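FOKI restriction endonuclease (Planomicrobium okeanokoites, PDB 2FOK) cleaves double-stranded DNA as a metal-dependent type IIS restriction endonuclease, cutting at a fixed distance from the sequence it recognises. Local coordinates at residues Y159-T167 and L351-E359; R6-F17 and L111-Y122. All blocks are in the same frame, centred on the assembly; numbering follows the deposited sequence.

Contact 1 (Y159-T167 and L351-E359)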
loop_
_atom_site.group_PDB
_atom_site.type_symbol
_atom_site.label_atom_id
_atom_site.label_comp_id
_atom_site.label_asym_id
_atom_site.label_seq_id
_atom_site.Cartn_x
_atom_site.Cartn_y
_atom_site.Cartn_z
ATOM N N TYR A 159 7.148 -17.425 2.007
ATOM C CA TYR A 159 6.593 -16.139 1.578
ATOM C C TYR A 159 6.744 -15.130 2.736
ATOM O O TYR A 159 6.002 -15.179 3.713
ATOM C CB TYR A 159 5.116 -16.357 1.206
ATOM C CG TYR A 159 4.428 -15.144 0.626
ATOM C CD1 TYR A 159 4.952 -14.489 -0.485
ATOM C CD2 TYR A 159 3.297 -14.604 1.238
ATOM C CE1 TYR A 159 4.381 -13.333 -0.960
ATOM C CE2 TYR A 159 2.719 -13.440 0.762
ATOM C CZ TYR A 159 3.271 -12.810 -0.335
ATOM O OH TYR A 159 2.718 -11.640 -0.800
ATOM N N PRO A 160 7.698 -14.191 2.628
ATOM C CA PRO A 160 7.916 -13.211 3.699
ATOM C C PRO A 160 6.700 -12.487 4.277
ATOM O O PRO A 160 6.486 -12.526 5.487
ATOM C CB PRO A 160 8.967 -12.254 3.118
ATOM C CG PRO A 160 9.652 -13.036 2.059
ATOM C CD PRO A 160 8.619 -13.984 1.494
ATOM N N PRO A 161 5.903 -11.798 3.438
ATOM C CA PRO A 161 4.726 -11.099 3.964
ATOM C C PRO A 161 3.862 -11.910 4.920
ATOM O O PRO A 161 3.351 -11.369 5.903
ATOM C CB PRO A 161 3.978 -10.679 2.707
ATOM C CG PRO A 161 5.085 -10.428 1.728
ATOM C CD PRO A 161 6.057 -11.565 1.990
ATOM N N ALA A 162 3.691 -13.198 4.628
ATOM C CA ALA A 162 2.901 -14.085 5.481
ATOM C C ALA A 162 3.642 -14.216 6.801
ATOM O O ALA A 162 3.050 -14.146 7.870
ATOM C CB ALA A 162 2.747 -15.453 4.829
ATOM N N ILE A 163 4.954 -14.401 6.724
ATOM C CA ILE A 163 5.750 -14.507 7.942
ATOM C C ILE A 163 5.633 -13.201 8.725
ATOM O O ILE A 163 5.573 -13.213 9.947
ATOM C CB ILE A 163 7.234 -14.801 7.629
ATOM C CG1 ILE A 163 7.358 -16.195 7.004
ATOM C CG2 ILE A 163 8.073 -14.722 8.911
ATOM C CD1 ILE A 163 6.579 -17.278 7.734
ATOM N N ARG A 164 5.589 -12.078 8.011
ATOM C CA ARG A 164 5.456 -10.770 8.649
ATOM C C ARG A 164 4.095 -10.631 9.311
ATOM O O ARG A 164 3.993 -10.082 10.401
ATOM C CB ARG A 164 5.620 -9.636 7.634
ATOM C CG ARG A 164 5.422 -8.262 8.248
ATOM C CD ARG A 164 6.303 -8.091 9.496
ATOM N NE ARG A 164 6.442 -6.689 9.891
ATOM C CZ ARG A 164 7.215 -6.260 10.889
ATOM N NH1 ARG A 164 7.925 -7.119 11.604
ATOM N NH2 ARG A 164 7.265 -4.968 11.185
ATOM N N ILE A 165 3.042 -11.105 8.654
ATOM C CA ILE A 165 1.724 -11.013 9.262
ATOM C C ILE A 165 1.723 -11.846 10.555
ATOM O O ILE A 165 1.136 -11.439 11.558
ATOM C CB ILE A 165 0.602 -11.519 8.304
ATOM C CG1 ILE A 165 0.470 -10.577 7.099
ATOM C CG2 ILE A 165 -0.737 -11.573 9.037
ATOM C CD1 ILE A 165 -0.278 -9.271 7.386
ATOM N N LEU A 166 2.398 -12.999 10.527
ATOM C CA LEU A 166 2.475 -13.892 11.690
ATOM C C LEU A 166 3.266 -13.290 12.846
ATOM O O LEU A 166 2.964 -13.534 14.011
ATOM C CB LEU A 166 3.117 -15.220 11.300
ATOM C CG LEU A 166 2.322 -16.176 10.409
ATOM C CD1 LEU A 166 3.022 -17.530 10.437
ATOM C CD2 LEU A 166 0.869 -16.300 10.882
ATOM N N THR A 167 4.291 -12.513 12.515
ATOM C CA THR A 167 5.113 -11.870 13.528
ATOM C C THR A 167 4.323 -10.787 14.245
ATOM O O THR A 167 4.493 -10.579 15.443
ATOM C CB THR A 167 6.377 -11.237 12.901
ATOM O OG1 THR A 167 7.140 -12.251 12.231
ATOM C CG2 THR A 167 7.245 -10.593 13.975
ATOM N N LEU A 351 12.449 -3.743 4.449
ATOM C CA LEU A 351 12.843 -5.144 4.318
ATOM C C LEU A 351 12.290 -5.894 5.527
ATOM O O LEU A 351 11.668 -6.952 5.402
ATOM C CB LEU A 351 14.367 -5.263 4.259
ATOM C CG LEU A 351 14.966 -4.799 2.926
ATOM C CD1 LEU A 351 16.474 -4.760 3.013
ATOM C CD2 LEU A 351 14.524 -5.744 1.814
ATOM N N ILE A 352 12.508 -5.314 6.700
ATOM C CA ILE A 352 12.022 -5.877 7.946
ATOM C C ILE A 352 10.493 -5.982 7.860
ATOM O O ILE A 352 9.914 -7.020 8.177
ATOM C CB ILE A 352 12.443 -4.964 9.141
ATOM C CG1 ILE A 352 13.973 -4.992 9.289
ATOM C CG2 ILE A 352 11.758 -5.410 10.438
ATOM C CD1 ILE A 352 14.526 -4.065 10.367
ATOM N N ASN A 353 9.860 -4.908 7.392
ATOM C CA ASN A 353 8.407 -4.844 7.269
ATOM C C ASN A 353 7.771 -5.789 6.238
ATOM O O ASN A 353 6.540 -5.871 6.130
ATOM C CB ASN A 353 7.982 -3.404 6.963
ATOM C CG ASN A 353 7.789 -2.569 8.220
ATOM O OD1 ASN A 353 8.039 -3.023 9.340
ATOM N ND2 ASN A 353 7.334 -1.336 8.038
ATOM N N THR A 354 8.587 -6.503 5.472
ATOM C CA THR A 354 8.014 -7.422 4.500
ATOM C C THR A 354 8.243 -8.892 4.862
ATOM O O THR A 354 7.806 -9.784 4.139
ATOM C CB THR A 354 8.510 -7.102 3.053
ATOM O OG1 THR A 354 8.388 -8.265 2.220
ATOM C CG2 THR A 354 9.923 -6.631 3.067
ATOM N N GLY A 355 8.913 -9.144 5.988
ATOM C CA GLY A 355 9.120 -10.518 6.419
ATOM C C GLY A 355 10.532 -11.036 6.650
ATOM O O GLY A 355 10.702 -12.182 7.079
ATOM N N ILE A 356 11.538 -10.213 6.372
ATOM C CA ILE A 356 12.929 -10.609 6.547
ATOM C C ILE A 356 13.429 -10.149 7.918
ATOM O O ILE A 356 13.158 -9.024 8.333
ATOM C CB ILE A 356 13.807 -9.999 5.423
ATOM C CG1 ILE A 356 13.252 -10.419 4.054
ATOM C CG2 ILE A 356 15.261 -10.466 5.563
ATOM C CD1 ILE A 356 12.971 -9.262 3.119
ATOM N N PHE A 357 14.152 -11.023 8.620
ATOM C CA PHE A 357 14.651 -10.699 9.956
ATOM C C PHE A 357 16.037 -10.060 9.991
ATOM O O PHE A 357 17.036 -10.709 9.698
ATOM C CB PHE A 357 14.677 -11.953 10.831
ATOM C CG PHE A 357 13.342 -12.617 10.977
ATOM C CD1 PHE A 357 12.336 -12.025 11.733
ATOM C CD2 PHE A 357 13.085 -13.831 10.352
ATOM C CE1 PHE A 357 11.087 -12.637 11.861
ATOM C CE2 PHE A 357 11.839 -14.451 10.477
ATOM C CZ PHE A 357 10.840 -13.851 11.233
ATOM N N ILE A 358 16.082 -8.787 10.370
ATOM C CA ILE A 358 17.335 -8.050 10.480
ATOM C C ILE A 358 17.386 -7.415 11.863
ATOM O O ILE A 358 16.689 -6.438 12.132
ATOM C CB ILE A 358 17.445 -6.933 9.412
ATOM C CG1 ILE A 358 17.338 -7.548 8.018
ATOM C CG2 ILE A 358 18.763 -6.180 9.570
ATOM C CD1 ILE A 358 17.287 -6.529 6.891
ATOM N N GLU A 359 18.200 -7.988 12.740
ATOM C CA GLU A 359 18.340 -7.473 14.095
ATOM C C GLU A 359 19.132 -6.179 14.084
ATOM O O GLU A 359 20.062 -6.011 13.294
ATOM C CB GLU A 359 19.049 -8.493 14.996
ATOM C CG GLU A 359 19.865 -7.876 16.140
ATOM C CD GLU A 359 21.317 -8.329 16.141
ATOM O OE1 GLU A 359 21.571 -9.512 16.451
ATOM O OE2 GLU A 359 22.210 -7.505 15.833
#

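Contact 2 (R6-F17 and L111-Y122)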
loop_
_atom_site.group_PDB
_atom_site.type_symbol
_atom_site.label_atom_id
_atom_site.label_comp_id
_atom_site.label_asym_id
_atom_site.label_seq_id
_atom_site.Cartn_x
_atom_site.Cartn_y
_atom_site.Cartn_z
ATOM N N ARG A 6 8.240 -6.255 -14.588
ATOM C CA ARG A 6 7.075 -6.863 -13.966
ATOM C C ARG A 6 7.048 -6.496 -12.487
ATOM O O ARG A 6 7.953 -5.823 -11.987
ATOM C CB ARG A 6 7.124 -8.388 -14.132
ATOM C CG ARG A 6 7.214 -8.876 -15.577
ATOM C CD ARG A 6 5.971 -8.432 -16.370
ATOM N NE ARG A 6 6.057 -8.776 -17.790
ATOM C CZ ARG A 6 5.140 -8.459 -18.698
ATOM N NH1 ARG A 6 4.059 -7.785 -18.339
ATOM N NH2 ARG A 6 5.311 -8.816 -19.968
ATOM N N THR A 7 6.001 -6.944 -11.803
ATOM C CA THR A 7 5.804 -6.682 -10.385
ATOM C C THR A 7 5.210 -7.946 -9.772
ATOM O O THR A 7 4.185 -8.426 -10.247
ATOM C CB THR A 7 4.814 -5.510 -10.190
ATOM O OG1 THR A 7 5.393 -4.304 -10.714
ATOM C CG2 THR A 7 4.481 -5.321 -8.713
ATOM N N PHE A 8 5.851 -8.483 -8.729
ATOM C CA PHE A 8 5.376 -9.710 -8.070
ATOM C C PHE A 8 5.485 -9.632 -6.554
ATOM O O PHE A 8 6.016 -8.671 -6.003
ATOM C CB PHE A 8 6.208 -10.935 -8.487
ATOM C CG PHE A 8 6.292 -11.166 -9.961
ATOM C CD1 PHE A 8 5.150 -11.439 -10.706
ATOM C CD2 PHE A 8 7.530 -11.156 -10.600
ATOM C CE1 PHE A 8 5.239 -11.702 -12.077
ATOM C CE2 PHE A 8 7.637 -11.415 -11.959
ATOM C CZ PHE A 8 6.490 -11.690 -12.706
ATOM N N GLY A 9 5.002 -10.683 -5.896
ATOM C CA GLY A 9 5.083 -10.782 -4.448
ATOM C C GLY A 9 3.924 -10.187 -3.689
ATOM O O GLY A 9 3.879 -10.275 -2.461
ATOM N N TRP A 10 2.975 -9.606 -4.415
ATOM C CA TRP A 10 1.834 -8.947 -3.791
ATOM C C TRP A 10 0.548 -9.082 -4.606
ATOM O O TRP A 10 0.483 -8.686 -5.776
ATOM C CB TRP A 10 2.162 -7.470 -3.596
ATOM C CG TRP A 10 3.489 -7.220 -2.934
ATOM C CD1 TRP A 10 4.692 -6.989 -3.553
ATOM C CD2 TRP A 10 3.751 -7.188 -1.531
ATOM N NE1 TRP A 10 5.680 -6.820 -2.617
ATOM C CE2 TRP A 10 5.132 -6.939 -1.367
ATOM C CE3 TRP A 10 2.952 -7.348 -0.387
ATOM C CZ2 TRP A 10 5.735 -6.847 -0.106
ATOM C CZ3 TRP A 10 3.554 -7.254 0.870
ATOM C CH2 TRP A 10 4.933 -7.005 0.998
ATOM N N VAL A 11 -0.479 -9.631 -3.973
ATOM C CA VAL A 11 -1.768 -9.821 -4.627
ATOM C C VAL A 11 -2.832 -9.060 -3.834
ATOM O O VAL A 11 -2.841 -9.100 -2.608
ATOM C CB VAL A 11 -2.125 -11.333 -4.716
ATOM C CG1 VAL A 11 -2.822 -11.620 -6.034
ATOM C CG2 VAL A 11 -0.853 -12.185 -4.604
ATOM N N GLN A 12 -3.727 -8.374 -4.538
ATOM C CA GLN A 12 -4.766 -7.562 -3.900
ATOM C C GLN A 12 -6.198 -8.097 -3.952
ATOM O O GLN A 12 -7.003 -7.823 -3.059
ATOM C CB GLN A 12 -4.786 -6.168 -4.531
ATOM C CG GLN A 12 -3.912 -5.123 -3.871
ATOM C CD GLN A 12 -3.988 -3.789 -4.599
ATOM O OE1 GLN A 12 -3.288 -2.832 -4.253
ATOM N NE2 GLN A 12 -4.845 -3.722 -5.617
ATOM N N ASN A 13 -6.532 -8.841 -4.996
ATOM C CA ASN A 13 -7.895 -9.316 -5.116
ATOM C C ASN A 13 -8.108 -10.808 -4.911
ATOM O O ASN A 13 -7.284 -11.626 -5.311
ATOM C CB ASN A 13 -8.463 -8.852 -6.454
ATOM C CG ASN A 13 -8.777 -7.366 -6.455
ATOM O OD1 ASN A 13 -9.505 -6.880 -5.590
ATOM N ND2 ASN A 13 -8.220 -6.636 -7.418
ATOM N N PRO A 14 -9.233 -11.172 -4.265
ATOM C CA PRO A 14 -9.639 -12.544 -3.950
ATOM C C PRO A 14 -9.764 -13.520 -5.108
ATOM O O PRO A 14 -10.127 -13.151 -6.230
ATOM C CB PRO A 14 -10.966 -12.368 -3.213
ATOM C CG PRO A 14 -11.455 -11.029 -3.624
ATOM C CD PRO A 14 -10.228 -10.198 -3.780
ATOM N N GLY A 15 -9.453 -14.777 -4.800
ATOM C CA GLY A 15 -9.532 -15.859 -5.764
ATOM C C GLY A 15 -9.710 -17.155 -4.992
ATOM O O GLY A 15 -9.409 -17.213 -3.799
ATOM N N LYS A 16 -10.199 -18.194 -5.654
ATOM C CA LYS A 16 -10.399 -19.473 -4.990
ATOM C C LYS A 16 -9.134 -20.340 -5.058
ATOM O O LYS A 16 -8.485 -20.412 -6.097
ATOM C CB LYS A 16 -11.576 -20.208 -5.637
ATOM C CG LYS A 16 -12.863 -20.168 -4.820
ATOM C CD LYS A 16 -14.077 -20.372 -5.716
ATOM C CE LYS A 16 -14.729 -21.729 -5.476
ATOM N NZ LYS A 16 -16.111 -21.618 -4.909
ATOM N N PHE A 17 -8.790 -20.989 -3.947
ATOM C CA PHE A 17 -7.606 -21.849 -3.896
ATOM C C PHE A 17 -7.761 -22.981 -4.916
ATOM O O PHE A 17 -6.771 -23.544 -5.395
ATOM C CB PHE A 17 -7.429 -22.446 -2.489
ATOM C CG PHE A 17 -6.355 -21.774 -1.663
ATOM C CD1 PHE A 17 -5.008 -21.977 -1.944
ATOM C CD2 PHE A 17 -6.697 -20.932 -0.604
ATOM C CE1 PHE A 17 -4.017 -21.355 -1.193
ATOM C CE2 PHE A 17 -5.712 -20.303 0.158
ATOM C CZ PHE A 17 -4.364 -20.518 -0.139
ATOM N N LEU A 111 -1.534 -15.399 -11.612
ATOM C CA LEU A 111 -0.146 -15.639 -12.010
ATOM C C LEU A 111 0.758 -15.174 -10.863
ATOM O O LEU A 111 1.687 -15.877 -10.447
ATOM C CB LEU A 111 0.176 -14.857 -13.295
ATOM C CG LEU A 111 1.594 -14.954 -13.876
ATOM C CD1 LEU A 111 1.528 -15.390 -15.318
ATOM C CD2 LEU A 111 2.295 -13.618 -13.770
ATOM N N ARG A 112 0.460 -13.982 -10.351
ATOM C CA ARG A 112 1.208 -13.375 -9.257
ATOM C C ARG A 112 1.113 -14.231 -8.003
ATOM O O ARG A 112 2.074 -14.338 -7.241
ATOM C CB ARG A 112 0.677 -11.958 -8.987
ATOM C CG ARG A 112 1.134 -10.936 -10.034
ATOM C CD ARG A 112 0.419 -9.593 -9.919
ATOM N NE ARG A 112 0.909 -8.814 -8.784
ATOM C CZ ARG A 112 1.084 -7.494 -8.781
ATOM N NH1 ARG A 112 0.809 -6.766 -9.861
ATOM N NH2 ARG A 112 1.540 -6.898 -7.687
ATOM N N TRP A 113 -0.049 -14.847 -7.805
ATOM C CA TRP A 113 -0.293 -15.714 -6.661
ATOM C C TRP A 113 0.518 -17.028 -6.766
ATOM O O TRP A 113 1.225 -17.404 -5.839
ATOM C CB TRP A 113 -1.793 -15.992 -6.583
ATOM C CG TRP A 113 -2.289 -16.635 -5.325
ATOM C CD1 TRP A 113 -1.582 -16.885 -4.185
ATOM C CD2 TRP A 113 -3.619 -17.136 -5.096
ATOM N NE1 TRP A 113 -2.393 -17.517 -3.253
ATOM C CE2 TRP A 113 -3.645 -17.679 -3.791
ATOM C CE3 TRP A 113 -4.792 -17.179 -5.872
ATOM C CZ2 TRP A 113 -4.800 -18.256 -3.244
ATOM C CZ3 TRP A 113 -5.942 -17.754 -5.327
ATOM C CH2 TRP A 113 -5.935 -18.283 -4.027
ATOM N N ALA A 114 0.431 -17.713 -7.901
ATOM C CA ALA A 114 1.168 -18.966 -8.100
ATOM C C ALA A 114 2.661 -18.732 -7.922
ATOM O O ALA A 114 3.358 -19.513 -7.284
ATOM C CB ALA A 114 0.898 -19.509 -9.482
ATOM N N HIS A 115 3.139 -17.637 -8.495
ATOM C CA HIS A 115 4.536 -17.275 -8.415
ATOM C C HIS A 115 4.956 -16.930 -6.985
ATOM O O HIS A 115 6.032 -17.334 -6.540
ATOM C CB HIS A 115 4.800 -16.097 -9.356
ATOM C CG HIS A 115 6.161 -15.502 -9.204
ATOM N ND1 HIS A 115 6.440 -14.511 -8.287
ATOM C CD2 HIS A 115 7.332 -15.787 -9.822
ATOM C CE1 HIS A 115 7.725 -14.211 -8.345
ATOM N NE2 HIS A 115 8.290 -14.971 -9.268
ATOM N N ALA A 116 4.110 -16.196 -6.260
ATOM C CA ALA A 116 4.419 -15.800 -4.883
ATOM C C ALA A 116 4.624 -16.982 -3.919
ATOM O O ALA A 116 5.508 -16.940 -3.061
ATOM C CB ALA A 116 3.329 -14.873 -4.349
ATOM N N LEU A 117 3.821 -18.035 -4.062
ATOM C CA LEU A 117 3.944 -19.200 -3.191
ATOM C C LEU A 117 4.978 -20.201 -3.699
ATOM O O LEU A 117 5.151 -21.270 -3.120
ATOM C CB LEU A 117 2.592 -19.896 -3.033
ATOM C CG LEU A 117 1.542 -19.112 -2.252
ATOM C CD1 LEU A 117 0.265 -19.928 -2.169
ATOM C CD2 LEU A 117 2.073 -18.779 -0.866
ATOM N N GLY A 118 5.644 -19.854 -4.796
ATOM C CA GLY A 118 6.688 -20.703 -5.339
ATOM C C GLY A 118 6.316 -21.923 -6.155
ATOM O O GLY A 118 7.134 -22.836 -6.274
ATOM N N PHE A 119 5.121 -21.949 -6.732
ATOM C CA PHE A 119 4.695 -23.100 -7.528
ATOM C C PHE A 119 5.167 -23.000 -8.975
ATOM O O PHE A 119 5.161 -23.990 -9.715
ATOM C CB PHE A 119 3.180 -23.248 -7.474
ATOM C CG PHE A 119 2.653 -23.574 -6.097
ATOM C CD1 PHE A 119 3.284 -24.527 -5.310
ATOM C CD2 PHE A 119 1.525 -22.929 -5.601
ATOM C CE1 PHE A 119 2.805 -24.835 -4.053
ATOM C CE2 PHE A 119 1.035 -23.231 -4.346
ATOM C CZ PHE A 119 1.674 -24.184 -3.565
ATOM N N ILE A 120 5.565 -21.796 -9.373
ATOM C CA ILE A 120 6.099 -21.553 -10.706
ATOM C C ILE A 120 7.220 -20.538 -10.512
ATOM O O ILE A 120 7.193 -19.750 -9.567
ATOM C CB ILE A 120 5.022 -21.000 -11.697
ATOM C CG1 ILE A 120 4.640 -19.564 -11.344
ATOM C CG2 ILE A 120 3.783 -21.907 -11.689
ATOM C CD1 ILE A 120 3.466 -19.023 -12.176
ATOM N N GLU A 121 8.227 -20.580 -11.375
ATOM C CA GLU A 121 9.348 -19.654 -11.266
ATOM C C GLU A 121 9.405 -18.800 -12.518
ATOM O O GLU A 121 9.015 -19.256 -13.584
ATOM C CB GLU A 121 10.661 -20.428 -11.096
ATOM C CG GLU A 121 10.992 -21.347 -12.261
ATOM C CD GLU A 121 11.933 -22.488 -11.875
ATOM O OE1 GLU A 121 12.294 -22.599 -10.681
ATOM O OE2 GLU A 121 12.316 -23.279 -12.768
ATOM N N TYR A 122 9.897 -17.572 -12.373
ATOM C CA TYR A 122 10.008 -16.609 -13.474
ATOM C C TYR A 122 11.441 -16.525 -13.984
ATOM O O TYR A 122 12.378 -16.371 -13.203
ATOM C CB TYR A 122 9.566 -15.217 -12.990
ATOM C CG TYR A 122 9.677 -14.109 -14.025
ATOM C CD1 TYR A 122 8.909 -14.143 -15.185
ATOM C CD2 TYR A 122 10.545 -13.025 -13.841
ATOM C CE1 TYR A 122 8.990 -13.132 -16.143
ATOM C CE2 TYR A 122 10.641 -11.996 -14.801
ATOM C CZ TYR A 122 9.854 -12.061 -15.949
ATOM O OH TYR A 122 9.892 -11.059 -16.904
#

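Contact 1 (Y159-T167 and L351-E359)
Arg-164 reaches across the turn Ile-352 to Gly-355 with its whole length. The chain leaves helix 160-169 toward the turn because chi1 is 177°, with CG opposite the backbone N. A bend at chi2 (52°) then lays it along the backbone. CB packs on Gly-355 N, and Arg-164 CG lies 3.4 Å from Asn-353 O. The guanidinium comes in over Asn-353, with Ile-352 O 3.7 Å above one face of the group and offset toward its rim. Arg-164 NH2 stands 2.8 Å from Asn-353 OD1. The guanidinium and amide planes are turned 36° from each other. NE is held separately by a hydrogen bond to Asn-183 O.

The turn is a type I beta turn that closes helix 341-352 in a Schellman motif. Gly-355 has the positive phi of that motif. A CB at Gly-355 would run into Pro-160 O and would also be jammed against Thr-354 O. Pro-160 O instead receives a CA-H...O contact from Gly-355 CA at 3.4 Å. This turn leads into strand 358-361 of the D3 domain, whose three-stranded sheet and helices are consistent with a winged helix-turn-helix fold.

Thr-354 O faces Pro-161 N at 2.9 Å, but that nitrogen has no hydrogen to give. The Thr-354 side chain lies beside the Pro-161 ring, pointing the same way. Thr-354 OG1 is 4.0 Å from Pro-161 CG. This hydroxyl is buried and has no polar partner in the model.

Further along, Ile-163 crosses Phe-357 at about a right angle, and Ile-163 CG2 meets Phe-357 CZ at 3.7 Å. Thr-167 OG1 sits at the edge of the same ring, 4.0 Å from Phe-357 CE1. That hydroxyl also bonds back to Ile-163 O from above the carbonyl plane, on the face opposite Thr-167 N.

Contact 2 (R6-F17 and L111-Y122)
The irregular chain 6-17 runs alongside the last turns of helix 104-116, with Gly-9 CA 5.1 Å from Ala-116 CA. Arg-112 reaches this chain. A bend at chi3 (75°) brings NE and NH2 up to Trp-10 O, in two bent hydrogen bonds. Arg-112 NE is 3.0 Å and Arg-112 NH2 2.8 Å from Trp-10 O; both bonds are weak. Thr-7 O lies over the centre of one face of the Arg-112 guanidinium, 3.5 Å above the plane. A leucine in place of Arg-112 would probably leave Trp-10 O without either donor and segment 6-17 less firmly tied to the helix.

Phe-8, His-115 and Tyr-122 form an aromatic cluster. Phe-8 turns its edge to the face of Tyr-122, with the planes at 61° and CE2 of Phe-8 3.8 Å from CD2 of Tyr-122. The imidazole of His-115 lies obliquely over one face of Phe-8. Leu-111 CD2 and Arg-112 CG meet the edge of that ring. At the other end, Trp-113 points an edge into the face of Phe-17, and Trp-113 CZ2 sits 3.7 Å above the plane of the Phe-17 ring, over its centre.

Trp-113 also stacks on Trp-233 of helix 222-236, Phe-17 rests on Leu-152 of helix 146-157, and Leu-111 packs on Phe-129 of strand 128-131.

In the fold
The centres of contact 1 and contact 2 are about 17 Å apart, and the two meet directly. Trp-10 bridges them: Trp-10 CH2 is 3.5 Å from Pro-161 CG and Trp-10 CZ2 is 3.8 Å from Thr-354 OG1. Its NE1 bonds to Met-295 O. Tyr-159 OH is modelled 2.4 Å from Gly-9 O, a probable hydrogen bond whose short length is doubtful. Contact 2 joins parts of recognition subdomain 1, while contact 1 joins subdomain 2 to D3. The N-terminal chain thus lies where all three meet. Cleavage belongs to the PDDEXK domain, so these contacts probably serve to hold the recognition part together.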